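Local coordinates for flagellar biosynthetic protein FliP (Thermotoga maritima MSB8, PDB 5H72) that probably takes part in flagellum-specific protein export as a membrane component of the type III export gate, represented here by its periplasmic domain, at residues R30-N35 and P70-G75; I55-A58 and E62-N65. All coordinates share one frame; numbering follows the deposited sequence.

Contact 1: R30-N35 and P70-G75; sequences REFMIN and PAFVLG
Phe72 packs against Met33 and Phe32 where two helices of the all-helical periplasmic domain of FliP, 17-39 and 65-80, come together. The two segments come nearest at Met33 and Phe72, whose CA atoms lie 5.9 Å apart, and no hydrogen bond links them. Met33 lays its CG over one face of the Phe72 ring in a CH-pi contact, 3.7 Å from the ring centroid and 15° off the normal. The sulfur follows obliquely: Met33 SD stands 4.3 Å from the centroid of the Phe72 ring, a Met-aromatic contact. Phe72, its CG anti to the backbone N (chi1 163°), sets its ring against Met33 and within reach of Phe32. The two phenyl groups form an offset edge-to-face pair, their planes at 71°, with the edge of Phe32 directed at the face of Phe72. An alanine in place of Phe72 would remove the ring and is likely to leave a gap beside Met33, with Phe32 deprived of its aromatic mate. Phe32 also packs on Glu36 of a second subunit, while within the chain its CE1 lies 3.8 Å from Phe72 CZ.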
loop_
_atom_site.group_PDB
_atom_site.type_symbol
_atom_site.label_atom_id
_atom_site.label_comp_id
_atom_site.label_asym_id
_atom_site.label_seq_id
_atom_site.Cartn_x
_atom_site.Cartn_y
_atom_site.Cartn_z
ATOM N N ARG A 30 2.451 5.665 11.141
ATOM C CA ARG A 30 2.632 7.090 11.431
ATOM C C ARG A 30 4.096 7.418 11.658
ATOM O O ARG A 30 4.610 8.389 11.104
ATOM C CB ARG A 30 1.823 7.516 12.657
ATOM C CG ARG A 30 0.333 7.666 12.384
ATOM C CD ARG A 30 -0.389 8.187 13.614
ATOM N NE ARG A 30 0.072 9.513 14.011
ATOM C CZ ARG A 30 -0.405 10.648 13.508
ATOM N NH1 ARG A 30 -1.356 10.622 12.587
ATOM N NH2 ARG A 30 0.061 11.813 13.925
ATOM N N GLU A 31 4.764 6.589 12.456
ATOM C CA GLU A 31 6.176 6.809 12.790
ATOM C C GLU A 31 7.092 6.785 11.564
ATOM O O GLU A 31 8.007 7.600 11.478
ATOM C CB GLU A 31 6.661 5.772 13.821
ATOM C CG GLU A 31 6.181 6.029 15.251
ATOM C CD GLU A 31 6.684 4.984 16.261
ATOM O OE1 GLU A 31 7.368 4.015 15.848
ATOM O OE2 GLU A 31 6.395 5.134 17.476
ATOM N N PHE A 32 6.862 5.884 10.606
ATOM C CA PHE A 32 7.757 5.874 9.450
ATOM C C PHE A 32 7.362 6.951 8.431
ATOM O O PHE A 32 8.228 7.475 7.740
ATOM C CB PHE A 32 7.891 4.450 8.819
ATOM C CG PHE A 32 6.818 4.039 7.842
ATOM C CD1 PHE A 32 6.657 4.675 6.617
ATOM C CD2 PHE A 32 6.042 2.917 8.104
ATOM C CE1 PHE A 32 5.693 4.265 5.716
ATOM C CE2 PHE A 32 5.072 2.486 7.196
ATOM C CZ PHE A 32 4.897 3.167 6.000
ATOM N N MET A 33 6.085 7.313 8.361
ATOM C CA MET A 33 5.693 8.444 7.527
ATOM C C MET A 33 6.359 9.709 8.055
ATOM O O MET A 33 6.989 10.457 7.299
ATOM C CB MET A 33 4.167 8.609 7.487
ATOM C CG MET A 33 3.460 7.542 6.666
ATOM S SD MET A 33 1.724 7.890 6.308
ATOM C CE MET A 33 1.026 8.035 7.952
ATOM N N ILE A 34 6.241 9.923 9.360
ATOM C CA ILE A 34 6.855 11.076 10.000
ATOM C C ILE A 34 8.377 11.086 9.806
ATOM O O ILE A 34 8.960 12.112 9.462
ATOM C CB ILE A 34 6.500 11.117 11.496
ATOM C CG1 ILE A 34 5.045 11.556 11.661
ATOM C CG2 ILE A 34 7.431 12.053 12.256
ATOM C CD1 ILE A 34 4.484 11.321 13.041
ATOM N N ASN A 35 9.017 9.939 9.996
ATOM C CA ASN A 35 10.466 9.842 9.821
ATOM C C ASN A 35 10.898 10.169 8.393
ATOM O O ASN A 35 11.879 10.880 8.188
ATOM C CB ASN A 35 10.947 8.450 10.207
ATOM C CG ASN A 35 12.457 8.311 10.146
ATOM O OD1 ASN A 35 12.987 7.556 9.336
ATOM N ND2 ASN A 35 13.157 9.036 11.009
ATOM N N PRO A 70 -1.532 12.138 3.004
ATOM C CA PRO A 70 -1.301 12.845 1.736
ATOM C C PRO A 70 0.028 13.612 1.691
ATOM O O PRO A 70 0.670 13.649 0.638
ATOM C CB PRO A 70 -2.485 13.815 1.652
ATOM C CG PRO A 70 -3.523 13.235 2.509
ATOM C CD PRO A 70 -2.801 12.557 3.630
ATOM N N ALA A 71 0.436 14.208 2.809
ATOM C CA ALA A 71 1.714 14.923 2.858
ATOM C C ALA A 71 2.861 13.959 2.608
ATOM O O ALA A 71 3.817 14.281 1.899
ATOM C CB ALA A 71 1.889 15.624 4.195
ATOM N N PHE A 72 2.750 12.770 3.191
ATOM C CA PHE A 72 3.764 11.724 3.052
ATOM C C PHE A 72 3.922 11.330 1.596
ATOM O O PHE A 72 5.038 11.311 1.071
ATOM C CB PHE A 72 3.387 10.511 3.914
ATOM C CG PHE A 72 4.115 9.240 3.558
ATOM C CD1 PHE A 72 5.449 9.071 3.890
ATOM C CD2 PHE A 72 3.446 8.194 2.925
ATOM C CE1 PHE A 72 6.112 7.898 3.574
ATOM C CE2 PHE A 72 4.099 7.018 2.607
ATOM C CZ PHE A 72 5.432 6.866 2.931
ATOM N N VAL A 73 2.793 11.037 0.945
ATOM C CA VAL A 73 2.782 10.648 -0.464
ATOM C C VAL A 73 3.349 11.744 -1.355
ATOM O O VAL A 73 4.168 11.473 -2.234
ATOM C CB VAL A 73 1.352 10.295 -0.943
ATOM C CG1 VAL A 73 1.332 10.032 -2.446
ATOM C CG2 VAL A 73 0.837 9.094 -0.183
ATOM N N LEU A 74 2.910 12.977 -1.133
ATOM C CA LEU A 74 3.482 14.118 -1.846
ATOM C C LEU A 74 4.983 14.142 -1.660
ATOM O O LEU A 74 5.727 14.272 -2.633
ATOM C CB LEU A 74 2.881 15.435 -1.362
ATOM C CG LEU A 74 1.511 15.822 -1.917
ATOM C CD1 LEU A 74 1.195 17.253 -1.520
ATOM C CD2 LEU A 74 1.471 15.652 -3.433
ATOM N N GLY A 75 5.418 13.996 -0.408
ATOM C CA GLY A 75 6.831 13.935 -0.081
ATOM C C GLY A 75 7.594 12.861 -0.842
ATOM O O GLY A 75 8.689 13.113 -1.340
#

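Contact 2: I55-A58 and E62-N65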
loop_
_atom_site.group_PDB
_atom_site.type_symbol
_atom_site.label_atom_id
_atom_site.label_comp_id
_atom_site.label_asym_id
_atom_site.label_seq_id
_atom_site.Cartn_x
_atom_site.Cartn_y
_atom_site.Cartn_z
ATOM N N ILE A 55 -6.974 23.031 10.116
ATOM C CA ILE A 55 -6.410 22.278 11.230
ATOM C C ILE A 55 -5.207 23.032 11.809
ATOM O O ILE A 55 -4.298 23.430 11.078
ATOM C CB ILE A 55 -5.996 20.856 10.789
ATOM C CG1 ILE A 55 -7.240 20.061 10.383
ATOM C CG2 ILE A 55 -5.260 20.134 11.896
ATOM C CD1 ILE A 55 -6.941 18.667 9.837
ATOM N N GLU A 56 -5.210 23.237 13.121
ATOM C CA GLU A 56 -4.156 24.016 13.762
ATOM C C GLU A 56 -3.193 23.141 14.546
ATOM O O GLU A 56 -3.538 22.636 15.618
ATOM C CB GLU A 56 -4.763 25.070 14.689
ATOM C CG GLU A 56 -5.564 26.126 13.953
ATOM C CD GLU A 56 -6.007 27.251 14.862
ATOM O OE1 GLU A 56 -5.884 28.425 14.448
ATOM O OE2 GLU A 56 -6.476 26.962 15.987
ATOM N N ILE A 57 -1.983 22.977 14.011
ATOM C CA ILE A 57 -0.971 22.132 14.640
ATOM C C ILE A 57 0.343 22.878 14.836
ATOM O O ILE A 57 0.662 23.794 14.074
ATOM C CB ILE A 57 -0.704 20.849 13.805
ATOM C CG1 ILE A 57 -0.248 21.212 12.394
ATOM C CG2 ILE A 57 -1.944 19.976 13.743
ATOM C CD1 ILE A 57 0.217 20.029 11.572
ATOM N N ALA A 58 1.108 22.474 15.849
ATOM C CA ALA A 58 2.429 23.055 16.112
ATOM C C ALA A 58 3.564 22.178 15.574
ATOM O O ALA A 58 4.637 22.684 15.225
ATOM C CB ALA A 58 2.612 23.289 17.605
ATOM N N GLU A 62 1.263 15.982 15.371
ATOM C CA GLU A 62 -0.122 16.262 15.751
ATOM C C GLU A 62 -1.072 16.232 14.545
ATOM O O GLU A 62 -2.281 16.358 14.702
ATOM C CB GLU A 62 -0.217 17.618 16.458
ATOM C CG GLU A 62 0.714 17.768 17.660
ATOM C CD GLU A 62 0.886 19.221 18.102
ATOM O OE1 GLU A 62 0.446 20.139 17.367
ATOM O OE2 GLU A 62 1.466 19.446 19.190
ATOM N N ALA A 63 -0.533 16.072 13.343
ATOM C CA ALA A 63 -1.391 15.983 12.169
ATOM C C ALA A 63 -2.128 14.647 12.145
ATOM O O ALA A 63 -1.522 13.593 12.340
ATOM C CB ALA A 63 -0.589 16.164 10.900
ATOM N N PRO A 64 -3.447 14.694 11.925
ATOM C CA PRO A 64 -4.232 13.467 11.747
ATOM C C PRO A 64 -3.848 12.764 10.441
ATOM O O PRO A 64 -3.221 13.371 9.568
ATOM C CB PRO A 64 -5.678 13.978 11.701
ATOM C CG PRO A 64 -5.550 15.379 11.170
ATOM C CD PRO A 64 -4.268 15.908 11.770
ATOM N N ASN A 65 -4.220 11.499 10.308
ATOM C CA ASN A 65 -3.821 10.744 9.131
ATOM C C ASN A 65 -4.370 11.345 7.835
ATOM O O ASN A 65 -3.744 11.225 6.786
ATOM C CB ASN A 65 -4.247 9.284 9.277
ATOM C CG ASN A 65 -3.351 8.511 10.231
ATOM O OD1 ASN A 65 -2.191 8.867 10.440
ATOM N ND2 ASN A 65 -3.885 7.449 10.813
#
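Ile57 and Glu62 have the closest CA atoms across this contact, 6.0 Å apart, where the connection between helix 43-52 and helix 65-80 folds back on itself around three intervening residues. Residues 55-58 and 62-64 belong to this loop of the all-helical periplasmic domain, which is closed by a side-chain-to-backbone hydrogen bond from Ala58 to Glu62; Asn65 opens the last helix, for which Pro64 occupies the N-cap position.

Glu62 reaches across with an extended side chain, its CG anti to the carbonyl carbon (chi1 -54°), which sets OE1 at the backbone amide of the other segment. Ala58 N donates to Glu62 OE1 at 2.9 Å. The donor comes to the syn side of OE1 but 29° out of the carboxylate plane, and the bond is nearly straight, with an angle of 166° at the hydrogen. This bond ties the two sides of the turn together, and the same oxygen also lies against Ala58 CB.

Beside the polar link, Ile57 provides much of the apolar contact. Its CG1 is placed between the backbone N and the carbonyl carbon, and from there CD1 reaches Ala63 CB at 4.0 Å. The other branch, CG2, rests beside the backbone carbonyl of Glu62, 3.8 Å from its O. Ile57 also packs on Val46, Phe47 and Ala50 of helix 43-52, and Ala63 touches Val46 too, which anchors this part of the loop to that helix. At the other end of the contact, Ile55 and Pro64 reach toward each other tip to tip, with Ile55 CD1 3.8 Å from Pro64 CG.

In the fold
Contact 1 lies near the centre of the chain and joins the first and last helices, whereas contact 2 is a surface contact within the loop leading into the last helix. Their centres are about 13 Å apart. The more central, partly buried contact relies on aromatic rings and a methionine, without polar bonds between its segments; the outer one combines aliphatic packing with a carboxylate-to-backbone bond. Arg30 connects them: from helix 17-39 its guanidinium group probably hydrogen-bonds through NH2 to Ala63 O and through NH1 to Asn65 OD1. Contact 1 packs the middle of helix 65-80, while contact 2 shapes the loop that leads into it, with Pro64 at its N-cap.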